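PDB 5HQA: alpha-glucosidase from Pseudoalteromonas sp. K8, which hydrolyses alpha-glucosidic linkages as a family 97 glycoside hydrolase, is activated by chloride, and holds calcium at a glycan pocket occupied here by acarbose. Local coordinates for residues 268-273 with 527-532; 294-299 with 532-537; 492-497 with 514-519. One frame throughout, in Å; residues are numbered along the deposited sequence.

Contact 1: residues 268-273 with 527-532. With AC1 (4,6-dideoxy-4-{[(1S,4R,5S,6S)-4,5,6-trihydroxy-3-(hydroxymethyl)cyclohex-2-en-1-yl]amino}-alpha-D-glucopyranose), chain B.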
loop_
_atom_site.group_PDB
_atom_site.type_symbol
_atom_site.label_atom_id
_atom_site.label_comp_id
_atom_site.label_asym_id
_atom_site.label_seq_id
_atom_site.Cartn_x
_atom_site.Cartn_y
_atom_site.Cartn_z
ATOM N N GLY A 268 6.608 -17.278 9.004
ATOM C CA GLY A 268 6.484 -16.762 10.343
ATOM C C GLY A 268 5.673 -17.612 11.284
ATOM O O GLY A 268 4.767 -18.330 10.861
ATOM N N ILE A 269 6.023 -17.553 12.566
ATOM C CA ILE A 269 5.140 -18.009 13.630
ATOM C C ILE A 269 4.077 -16.925 13.743
ATOM O O ILE A 269 4.324 -15.848 14.296
ATOM C CB ILE A 269 5.889 -18.233 14.943
ATOM C CG1 ILE A 269 6.899 -19.366 14.765
ATOM C CG2 ILE A 269 4.921 -18.548 16.077
ATOM C CD1 ILE A 269 7.886 -19.520 15.920
ATOM N N TRP A 270 2.917 -17.183 13.141
ATOM C CA TRP A 270 1.967 -16.127 12.818
ATOM C C TRP A 270 0.574 -16.699 12.557
ATOM O O TRP A 270 -0.341 -16.496 13.358
ATOM C CB TRP A 270 2.456 -15.324 11.603
ATOM C CG TRP A 270 1.484 -14.253 11.246
ATOM C CD1 TRP A 270 1.252 -13.098 11.939
ATOM C CD2 TRP A 270 0.574 -14.244 10.134
ATOM N NE1 TRP A 270 0.257 -12.369 11.326
ATOM C CE2 TRP A 270 -0.178 -13.053 10.219
ATOM C CE3 TRP A 270 0.319 -15.131 9.080
ATOM C CZ2 TRP A 270 -1.167 -12.723 9.290
ATOM C CZ3 TRP A 270 -0.666 -14.805 8.159
ATOM C CH2 TRP A 270 -1.397 -13.611 8.271
ATOM N N TRP A 271 0.408 -17.419 11.444
ATOM C CA TRP A 271 -0.907 -17.936 11.063
ATOM C C TRP A 271 -1.480 -18.858 12.132
ATOM O O TRP A 271 -2.697 -18.878 12.358
ATOM C CB TRP A 271 -0.780 -18.672 9.734
ATOM C CG TRP A 271 -2.045 -19.160 9.084
ATOM C CD1 TRP A 271 -2.385 -20.463 8.832
ATOM C CD2 TRP A 271 -3.096 -18.358 8.533
ATOM N NE1 TRP A 271 -3.589 -20.520 8.170
ATOM C CE2 TRP A 271 -4.048 -19.243 7.974
ATOM C CE3 TRP A 271 -3.328 -16.977 8.456
ATOM C CZ2 TRP A 271 -5.212 -18.794 7.359
ATOM C CZ3 TRP A 271 -4.485 -16.528 7.834
ATOM C CH2 TRP A 271 -5.411 -17.435 7.288
ATOM N N GLY A 272 -0.618 -19.638 12.797
ATOM C CA GLY A 272 -1.092 -20.517 13.855
ATOM C C GLY A 272 -1.848 -19.781 14.945
ATOM O O GLY A 272 -2.811 -20.309 15.507
ATOM N N MET A 273 -1.423 -18.556 15.267
ATOM C CA MET A 273 -2.195 -17.770 16.230
ATOM C C MET A 273 -3.521 -17.318 15.631
ATOM O O MET A 273 -4.543 -17.291 16.323
ATOM C CB MET A 273 -1.392 -16.560 16.721
ATOM C CG MET A 273 -0.350 -16.905 17.789
ATOM S SD MET A 273 1.231 -17.396 17.054
ATOM C CE MET A 273 1.891 -15.793 16.575
ATOM N N ILE A 527 8.819 -7.591 0.285
ATOM C CA ILE A 527 8.839 -8.806 1.089
ATOM C C ILE A 527 7.493 -9.488 0.916
ATOM O O ILE A 527 6.447 -8.832 0.951
ATOM C CB ILE A 527 9.162 -8.549 2.576
ATOM C CG1 ILE A 527 8.198 -7.545 3.205
ATOM C CG2 ILE A 527 10.613 -8.088 2.735
ATOM C CD1 ILE A 527 8.301 -7.501 4.727
ATOM N N GLN A 528 7.531 -10.791 0.669
ATOM C CA GLN A 528 6.345 -11.601 0.463
ATOM C C GLN A 528 6.378 -12.735 1.471
ATOM O O GLN A 528 7.378 -13.453 1.569
ATOM C CB GLN A 528 6.293 -12.164 -0.963
ATOM C CG GLN A 528 6.077 -11.104 -2.072
ATOM C CD GLN A 528 4.616 -10.669 -2.202
ATOM O OE1 GLN A 528 3.804 -10.873 -1.294
ATOM N NE2 GLN A 528 4.281 -10.059 -3.334
ATOM N N MET A 529 5.305 -12.889 2.226
ATOM C CA MET A 529 5.227 -13.999 3.158
ATOM C C MET A 529 4.702 -15.230 2.449
ATOM O O MET A 529 3.838 -15.136 1.577
ATOM C CB MET A 529 4.321 -13.656 4.341
ATOM C CG MET A 529 4.527 -14.576 5.524
ATOM S SD MET A 529 3.440 -14.063 6.868
ATOM C CE MET A 529 4.114 -15.041 8.216
ATOM N N ALA A 530 5.251 -16.380 2.810
ATOM C CA ALA A 530 4.556 -17.649 2.636
ATOM C C ALA A 530 3.863 -17.878 3.970
ATOM O O ALA A 530 4.483 -18.326 4.935
ATOM C CB ALA A 530 5.514 -18.775 2.266
ATOM N N ALA A 531 2.576 -17.533 4.029
ATOM C CA ALA A 531 1.879 -17.331 5.292
ATOM C C ALA A 531 1.500 -18.619 6.014
ATOM O O ALA A 531 1.207 -18.564 7.217
ATOM C CB ALA A 531 0.611 -16.511 5.046
ATOM N N ASP A 532 1.493 -19.769 5.337
ATOM C CA ASP A 532 0.892 -20.954 5.937
ATOM C C ASP A 532 1.855 -21.649 6.901
ATOM O O ASP A 532 3.045 -21.334 6.985
ATOM C CB ASP A 532 0.458 -21.935 4.853
ATOM C CG ASP A 532 -0.775 -22.729 5.238
ATOM O OD1 ASP A 532 -1.078 -22.843 6.450
ATOM O OD2 ASP A 532 -1.440 -23.254 4.316
HETATM C C1 AC1 B . -8.049 -6.636 14.945
HETATM O O2 AC1 B . -8.506 -4.937 13.320
HETATM C C2 AC1 B . -7.435 -5.639 13.973
HETATM C C4A AC1 B . -0.851 -9.391 13.566
HETATM C C3 AC1 B . -6.531 -6.317 12.978
HETATM O O3 AC1 B . -6.024 -5.361 12.030
HETATM C C4 AC1 B . -5.419 -7.029 13.701
HETATM N N4A AC1 B . -4.315 -7.484 12.798
HETATM C C5 AC1 B . -6.175 -8.193 14.322
HETATM O O5 AC1 B . -7.042 -7.649 15.403
HETATM C C6 AC1 B . -5.311 -9.271 14.900
HETATM C C1B AC1 B . -2.927 -7.125 13.263
HETATM C C2B AC1 B . -1.804 -7.610 12.128
HETATM O O2B AC1 B . -2.239 -7.126 10.858
HETATM C C3B AC1 B . -1.602 -9.000 12.169
HETATM O O3B AC1 B . -0.776 -9.488 11.082
HETATM O O4 AC1 B . -0.756 -10.796 13.692
HETATM C C5B AC1 B . -1.509 -8.849 14.732
HETATM C C7B AC1 B . -2.578 -7.637 14.545
HETATM C C6B AC1 B . -0.773 -8.980 16.076
HETATM O O6B AC1 B . 0.285 -8.073 16.071
HETATM O O HOH W 1 4.642 -18.960 7.583
HETATM O O HOH W 2 2.361 -18.313 9.609
HETATM O O HOH W 3 -3.884 -23.051 6.853
#
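Where the first and last strands of the TIM barrel, 264-269 and 527-529, reach their C-terminal ends side by side, Trp-270 and Met-529 pack in a Met-aromatic contact in the wall of the sugar pocket, to which Trp-270 belongs. The sulfur of Met-529 stands off one indole face, with SD 4.5 Å from the centroid of the six-membered ring of Trp-270 and displaced toward its rim. An unbranched, fully extended methionine suits this reach, because its methyl passes on to the strand itself: Met-529 CE lies 3.4 Å from Gly-268 N, a place available because glycine carries no side chain. Ala-531 adds a small methyl, with CB 3.8 Å from Trp-270 CZ3. The indole turns its other end to the ligand. With CG trans to the backbone nitrogen (chi1 179°), Trp-270 brings NE1 to AC1 O3B at 3.1 Å, a moderately bent bond with an N-H...O angle of 147°. The same N-H also makes a weak bond from Trp-270 NE1 to AC1 O4, 3.0 Å away at the ring edge.

Water joins the backbones beside this packing. One molecule accepts from Trp-271 N at 2.8 Å and lies between the carbonyl oxygens of Gly-268 and Ala-531; a second accepts from Gly-268 N. A third accepts from Trp-271 NE1 at 2.9 Å and donates to Asp-532 OD1 at 2.8 Å, linking a second indole to the loop after the last strand. The other carboxylate oxygen, Asp-532 OD2, takes the backbone N-H of Phe-495.

Trp-270 thus has two unlike ends: sulfur and methyl groups pack its six-membered ring and help hold the tilt, along with neighbours such as His-274, while its one N-H is split unequally between adjacent hydroxyls of acarbose's cyclohexene ring, consistent with reading a sugar-like diol.

Contact 2: residues 294-299 with 532-537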
loop_
_atom_site.group_PDB
_atom_site.type_symbol
_atom_site.label_atom_id
_atom_site.label_comp_id
_atom_site.label_asym_id
_atom_site.label_seq_id
_atom_site.Cartn_x
_atom_site.Cartn_y
_atom_site.Cartn_z
ATOM N N LYS A 294 13.386 -22.187 16.019
ATOM C CA LYS A 294 14.435 -22.952 15.351
ATOM C C LYS A 294 13.856 -23.877 14.292
ATOM O O LYS A 294 14.463 -24.082 13.234
ATOM C CB LYS A 294 15.235 -23.759 16.373
ATOM C CG LYS A 294 16.160 -22.929 17.250
ATOM C CD LYS A 294 17.004 -23.821 18.158
ATOM C CE LYS A 294 18.093 -23.014 18.853
ATOM N NZ LYS A 294 18.971 -23.844 19.738
ATOM N N TYR A 295 12.685 -24.457 14.565
ATOM C CA TYR A 295 12.034 -25.309 13.578
ATOM C C TYR A 295 11.677 -24.516 12.326
ATOM O O TYR A 295 11.894 -24.985 11.201
ATOM C CB TYR A 295 10.799 -25.961 14.199
ATOM C CG TYR A 295 9.808 -26.541 13.214
ATOM C CD1 TYR A 295 9.973 -27.820 12.695
ATOM C CD2 TYR A 295 8.685 -25.818 12.831
ATOM C CE1 TYR A 295 9.055 -28.354 11.802
ATOM C CE2 TYR A 295 7.765 -26.336 11.943
ATOM C CZ TYR A 295 7.952 -27.604 11.427
ATOM O OH TYR A 295 7.019 -28.110 10.541
ATOM N N TYR A 296 11.145 -23.303 12.498
ATOM C CA TYR A 296 10.837 -22.467 11.338
ATOM C C TYR A 296 12.107 -22.041 10.606
ATOM O O TYR A 296 12.130 -21.992 9.369
ATOM C CB TYR A 296 10.025 -21.243 11.768
ATOM C CG TYR A 296 8.528 -21.481 11.828
ATOM C CD1 TYR A 296 7.970 -22.296 12.807
ATOM C CD2 TYR A 296 7.673 -20.882 10.904
ATOM C CE1 TYR A 296 6.603 -22.510 12.859
ATOM C CE2 TYR A 296 6.301 -21.092 10.951
ATOM C CZ TYR A 296 5.777 -21.907 11.930
ATOM O OH TYR A 296 4.418 -22.122 11.982
ATOM N N MET A 297 13.177 -21.725 11.345
ATOM C CA MET A 297 14.421 -21.330 10.690
ATOM C C MET A 297 14.997 -22.470 9.867
ATOM O O MET A 297 15.520 -22.244 8.767
ATOM C CB MET A 297 15.443 -20.853 11.720
ATOM C CG MET A 297 15.158 -19.448 12.222
ATOM S SD MET A 297 16.058 -19.090 13.742
ATOM C CE MET A 297 17.055 -17.746 13.239
ATOM N N ASP A 298 14.919 -23.700 10.384
ATOM C CA ASP A 298 15.368 -24.861 9.619
ATOM C C ASP A 298 14.594 -24.974 8.315
ATOM O O ASP A 298 15.174 -25.206 7.251
ATOM C CB ASP A 298 15.205 -26.144 10.438
ATOM C CG ASP A 298 16.180 -26.232 11.600
ATOM O OD1 ASP A 298 17.250 -25.583 11.546
ATOM O OD2 ASP A 298 15.880 -26.973 12.565
ATOM N N PHE A 299 13.272 -24.817 8.387
ATOM C CA PHE A 299 12.443 -24.868 7.189
ATOM C C PHE A 299 12.822 -23.755 6.222
ATOM O O PHE A 299 12.983 -23.989 5.019
ATOM C CB PHE A 299 10.964 -24.770 7.586
ATOM C CG PHE A 299 10.004 -24.852 6.426
ATOM C CD1 PHE A 299 9.510 -26.078 6.006
ATOM C CD2 PHE A 299 9.579 -23.699 5.770
ATOM C CE1 PHE A 299 8.621 -26.156 4.946
ATOM C CE2 PHE A 299 8.694 -23.772 4.708
ATOM C CZ PHE A 299 8.211 -25.007 4.296
ATOM N N ASP A 532 1.493 -19.769 5.337
ATOM C CA ASP A 532 0.892 -20.954 5.937
ATOM C C ASP A 532 1.855 -21.649 6.901
ATOM O O ASP A 532 3.045 -21.334 6.985
ATOM C CB ASP A 532 0.458 -21.935 4.853
ATOM C CG ASP A 532 -0.775 -22.729 5.238
ATOM O OD1 ASP A 532 -1.078 -22.843 6.450
ATOM O OD2 ASP A 532 -1.440 -23.254 4.316
ATOM N N LEU A 533 1.316 -22.623 7.630
ATOM C CA LEU A 533 2.148 -23.480 8.461
ATOM C C LEU A 533 3.084 -24.297 7.574
ATOM O O LEU A 533 2.665 -24.787 6.517
ATOM C CB LEU A 533 1.277 -24.421 9.296
ATOM C CG LEU A 533 0.103 -23.783 10.047
ATOM C CD1 LEU A 533 -0.680 -24.842 10.821
ATOM C CD2 LEU A 533 0.619 -22.713 10.971
ATOM N N PRO A 534 4.349 -24.474 7.971
ATOM C CA PRO A 534 5.283 -25.249 7.129
ATOM C C PRO A 534 4.753 -26.608 6.692
ATOM O O PRO A 534 4.930 -26.983 5.525
ATOM C CB PRO A 534 6.518 -25.379 8.028
ATOM C CG PRO A 534 6.474 -24.121 8.863
ATOM C CD PRO A 534 5.015 -23.892 9.150
ATOM N N LYS A 535 4.087 -27.351 7.580
ATOM C CA LYS A 535 3.613 -28.678 7.199
ATOM C C LYS A 535 2.634 -28.611 6.035
ATOM O O LYS A 535 2.518 -29.575 5.268
ATOM C CB LYS A 535 2.967 -29.377 8.393
ATOM C CG LYS A 535 1.698 -28.710 8.877
ATOM C CD LYS A 535 1.085 -29.469 10.050
ATOM C CE LYS A 535 -0.197 -28.793 10.516
ATOM N NZ LYS A 535 -0.823 -29.507 11.663
ATOM N N ASN A 536 1.924 -27.490 5.882
ATOM C CA ASN A 536 0.966 -27.388 4.788
ATOM C C ASN A 536 1.662 -27.188 3.449
ATOM O O ASN A 536 1.125 -27.582 2.407
ATOM C CB ASN A 536 -0.026 -26.270 5.082
ATOM C CG ASN A 536 -0.940 -26.628 6.227
ATOM O OD1 ASN A 536 -1.213 -27.808 6.442
ATOM N ND2 ASN A 536 -1.400 -25.627 6.983
ATOM N N TYR A 537 2.862 -26.609 3.456
ATOM C CA TYR A 537 3.650 -26.544 2.228
ATOM C C TYR A 537 4.265 -27.899 1.904
ATOM O O TYR A 537 4.318 -28.300 0.735
ATOM C CB TYR A 537 4.730 -25.476 2.366
ATOM C CG TYR A 537 4.154 -24.084 2.464
ATOM C CD1 TYR A 537 3.270 -23.613 1.500
ATOM C CD2 TYR A 537 4.475 -23.247 3.525
ATOM C CE1 TYR A 537 2.735 -22.340 1.576
ATOM C CE2 TYR A 537 3.937 -21.966 3.612
ATOM C CZ TYR A 537 3.071 -21.521 2.630
ATOM O OH TYR A 537 2.532 -20.249 2.692
HETATM O O HOH W 4 4.128 -26.887 10.651
#
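Pro-534 pushes its pyrrolidine ring among three aromatic side chains of helix 290-303, Tyr-295, Tyr-296 and Phe-299. Followed round from CB, its three side-chain carbons divide their contacts among the three rings. Pro-534 CB stands over the centre of the Phe-299 ring, 3.7 Å from its centroid and only 13° off the normal, a well-formed CH-pi contact. From another direction Tyr-295 brings its OH to 3.7 Å from Pro-534 CB. The next atom, Pro-534 CG, sits over a face of Tyr-296, 3.9 Å from the ring centroid and shifted toward the rim, and at the same time touches Tyr-295 CE2 at 4.0 Å. Pro-534 CD closes the series at the phenol end, 3.4 Å from Tyr-296 OH. Proline suits the place: its compact, rigid ring presents polarised C-H groups to two pi faces at once.

Phe-299 is extended from the helix with CG opposite its backbone nitrogen (chi1 -178°), which carries the ring out over Pro-534, with its far end at the next turn. There Phe-299 CZ touches Tyr-537 CB at 4.0 Å, so that the CB of Tyr-537 lies at the edge of the phenylalanine ring. On the solvent-facing side a water joins Tyr-295 OH to Lys-535 N. The loop leading into the second helix is pinned by its own polar groups: Asp-532 N donates to Tyr-537 OH at 2.9 Å, while Asp-532 OD1 receives both Leu-533 N and Asn-536 ND2 from one face of the carboxylate. Tyr-537 OH is also bonded to Gly-493 O.

Helix 290-303 lies with Tyr-296 and Phe-299 on strand 264-269 and with Lys-294 and Met-297 against helix 339-349; helix 534-538, which follows the last barrel strand, packs alongside it at the outside of the barrel.

Contact 3: residues 492-497 with 514-519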
loop_
_atom_site.group_PDB
_atom_site.type_symbol
_atom_site.label_atom_id
_atom_site.label_comp_id
_atom_site.label_asym_id
_atom_site.label_seq_id
_atom_site.Cartn_x
_atom_site.Cartn_y
_atom_site.Cartn_z
ATOM N N PRO A 492 0.337 -13.669 1.321
ATOM C CA PRO A 492 -0.312 -14.662 0.461
ATOM C C PRO A 492 0.152 -16.078 0.796
ATOM O O PRO A 492 0.983 -16.302 1.676
ATOM C CB PRO A 492 0.146 -14.246 -0.935
ATOM C CG PRO A 492 1.496 -13.675 -0.703
ATOM C CD PRO A 492 1.390 -12.931 0.602
ATOM N N GLY A 493 -0.413 -17.047 0.074
ATOM C CA GLY A 493 0.145 -18.390 0.072
ATOM C C GLY A 493 -0.448 -19.379 1.059
ATOM O O GLY A 493 0.271 -20.237 1.577
ATOM N N ILE A 494 -1.748 -19.305 1.324
ATOM C CA ILE A 494 -2.379 -20.306 2.183
ATOM C C ILE A 494 -2.674 -21.545 1.346
ATOM O O ILE A 494 -3.396 -21.478 0.345
ATOM C CB ILE A 494 -3.655 -19.757 2.847
ATOM C CG1 ILE A 494 -3.311 -18.622 3.817
ATOM C CG2 ILE A 494 -4.395 -20.864 3.599
ATOM C CD1 ILE A 494 -2.368 -19.042 4.943
ATOM N N PHE A 495 -2.102 -22.680 1.749
ATOM C CA PHE A 495 -2.264 -23.946 1.047
ATOM C C PHE A 495 -3.320 -24.842 1.664
ATOM O O PHE A 495 -3.970 -25.596 0.937
ATOM C CB PHE A 495 -0.943 -24.726 1.015
ATOM C CG PHE A 495 -0.055 -24.368 -0.147
ATOM C CD1 PHE A 495 -0.201 -23.161 -0.803
ATOM C CD2 PHE A 495 0.920 -25.253 -0.586
ATOM C CE1 PHE A 495 0.628 -22.832 -1.876
ATOM C CE2 PHE A 495 1.742 -24.940 -1.660
ATOM C CZ PHE A 495 1.598 -23.729 -2.308
ATOM N N ASP A 496 -3.475 -24.822 2.984
ATOM C CA ASP A 496 -4.583 -25.530 3.620
ATOM C C ASP A 496 -5.731 -24.534 3.748
ATOM O O ASP A 496 -5.735 -23.668 4.632
ATOM C CB ASP A 496 -4.183 -26.112 4.971
ATOM C CG ASP A 496 -5.373 -26.745 5.700
ATOM O OD1 ASP A 496 -6.405 -27.012 5.036
ATOM O OD2 ASP A 496 -5.280 -26.973 6.930
ATOM N N LEU A 497 -6.702 -24.652 2.846
ATOM C CA LEU A 497 -7.884 -23.806 2.836
ATOM C C LEU A 497 -9.038 -24.417 3.613
ATOM O O LEU A 497 -10.140 -23.858 3.596
ATOM C CB LEU A 497 -8.324 -23.550 1.393
ATOM C CG LEU A 497 -7.256 -22.975 0.473
ATOM C CD1 LEU A 497 -7.687 -23.155 -0.966
ATOM C CD2 LEU A 497 -7.051 -21.502 0.776
ATOM N N ALA A 514 -4.587 -22.210 -6.980
ATOM C CA ALA A 514 -3.810 -21.469 -7.966
ATOM C C ALA A 514 -3.923 -19.963 -7.752
ATOM O O ALA A 514 -2.966 -19.227 -8.007
ATOM C CB ALA A 514 -4.253 -21.856 -9.379
ATOM N N LYS A 515 -5.069 -19.481 -7.265
ATOM C CA LYS A 515 -5.183 -18.050 -6.990
ATOM C C LYS A 515 -4.212 -17.630 -5.890
ATOM O O LYS A 515 -3.641 -16.531 -5.939
ATOM C CB LYS A 515 -6.627 -17.697 -6.621
ATOM C CG LYS A 515 -6.823 -16.228 -6.215
ATOM C CD LYS A 515 -8.276 -15.813 -6.397
ATOM C CE LYS A 515 -8.565 -14.445 -5.797
ATOM N NZ LYS A 515 -10.030 -14.168 -5.872
ATOM N N GLN A 516 -3.990 -18.502 -4.897
ATOM C CA GLN A 516 -3.012 -18.192 -3.858
ATOM C C GLN A 516 -1.614 -18.035 -4.443
ATOM O O GLN A 516 -0.836 -17.192 -3.984
ATOM C CB GLN A 516 -3.015 -19.273 -2.779
ATOM C CG GLN A 516 -4.275 -19.289 -1.922
ATOM C CD GLN A 516 -4.459 -17.998 -1.153
ATOM O OE1 GLN A 516 -3.542 -17.534 -0.466
ATOM N NE2 GLN A 516 -5.635 -17.388 -1.293
ATOM N N LEU A 517 -1.274 -18.838 -5.461
ATOM C CA LEU A 517 0.026 -18.691 -6.112
ATOM C C LEU A 517 0.097 -17.398 -6.919
ATOM O O LEU A 517 1.120 -16.697 -6.905
ATOM C CB LEU A 517 0.294 -19.890 -7.018
ATOM C CG LEU A 517 0.317 -21.252 -6.335
ATOM C CD1 LEU A 517 0.533 -22.344 -7.366
ATOM C CD2 LEU A 517 1.409 -21.283 -5.280
ATOM N N ALA A 518 -0.983 -17.071 -7.628
ATOM C CA ALA A 518 -1.003 -15.873 -8.459
ATOM C C ALA A 518 -0.745 -14.605 -7.649
ATOM O O ALA A 518 -0.218 -13.622 -8.189
ATOM C CB ALA A 518 -2.346 -15.777 -9.181
ATOM N N LEU A 519 -1.107 -14.603 -6.358
ATOM C CA LEU A 519 -0.940 -13.398 -5.543
ATOM C C LEU A 519 0.502 -12.908 -5.525
ATOM O O LEU A 519 0.745 -11.709 -5.359
ATOM C CB LEU A 519 -1.398 -13.657 -4.112
ATOM C CG LEU A 519 -2.869 -14.004 -3.918
ATOM C CD1 LEU A 519 -3.175 -14.189 -2.432
ATOM C CD2 LEU A 519 -3.756 -12.929 -4.536
#
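Gln-516 OE1 accepts two consecutive backbone N-H groups, those of Gly-493 and Ile-494, and so holds a loop of the TIM-barrel domain against helix 513-522, the helix before the last barrel strand. The bond from Ile-494 N is the straighter, 3.1 Å to Gln-516 OE1 with an N-H...O angle of 158°, though its donor lies well out of the carbonyl plane. Gly-493 N reaches Gln-516 OE1 at 3.2 Å, bent to 136° but closer to that plane. Gln-460 NE2 also bonds to this oxygen, and Gln-516 NE2 donates to Thr-511 OG1, so both ends of the amide are engaged and its flip is fixed. Glutamine fits because its chain, folded back at chi2, brings one acceptor to two neighbouring donors and still leaves an N-H end to use.

Gly-493 takes a positive phi of 94°, easy for a residue whose missing CB would press on the preceding carbonyl oxygen, and a conformation consistent with the two N-H groups converging on one oxygen. Ile-494 O, buried here without any polar partner, has Gln-516 CG 3.3 Å away.

Outward from the amide the contact becomes apolar. Pro-492 rests on Leu-519, with Pro-492 CB 3.6 Å from Leu-519 CB, and the same carbon is met by Leu-519 CD1. Leucine thus offers both its CB and a branch methyl to the one proline carbon. Further along the loop the rigid Phe-495 points an edge, not a face, at Leu-517: CD2 of Leu-517 lies near the ring plane, 3.8 Å from Phe-495 CE1.

How the contacts relate
Contacts 1 and 2 lie about 9 Å apart between centres and share Asp-532, where the chain leaves the last barrel strand for helix 534-538. Contact 3 is about 12 Å from contact 1 and about 16 Å from contact 2, again between centres. Its loop joins both through Asp-532 OD2, which takes Asp-496 N at 2.9 Å, and Trp-271 CE2 packs on Ile-494 CD1 at 3.5 Å. Only contact 1 bonds to the AC1 unit, and its Trp-270 side chain is about 8 Å from the calcium. The side chains of Pro-492 and Leu-533 are about 11 Å and 12 Å from AC1, so contacts 2 and 3 lie too far off to touch the ligand directly.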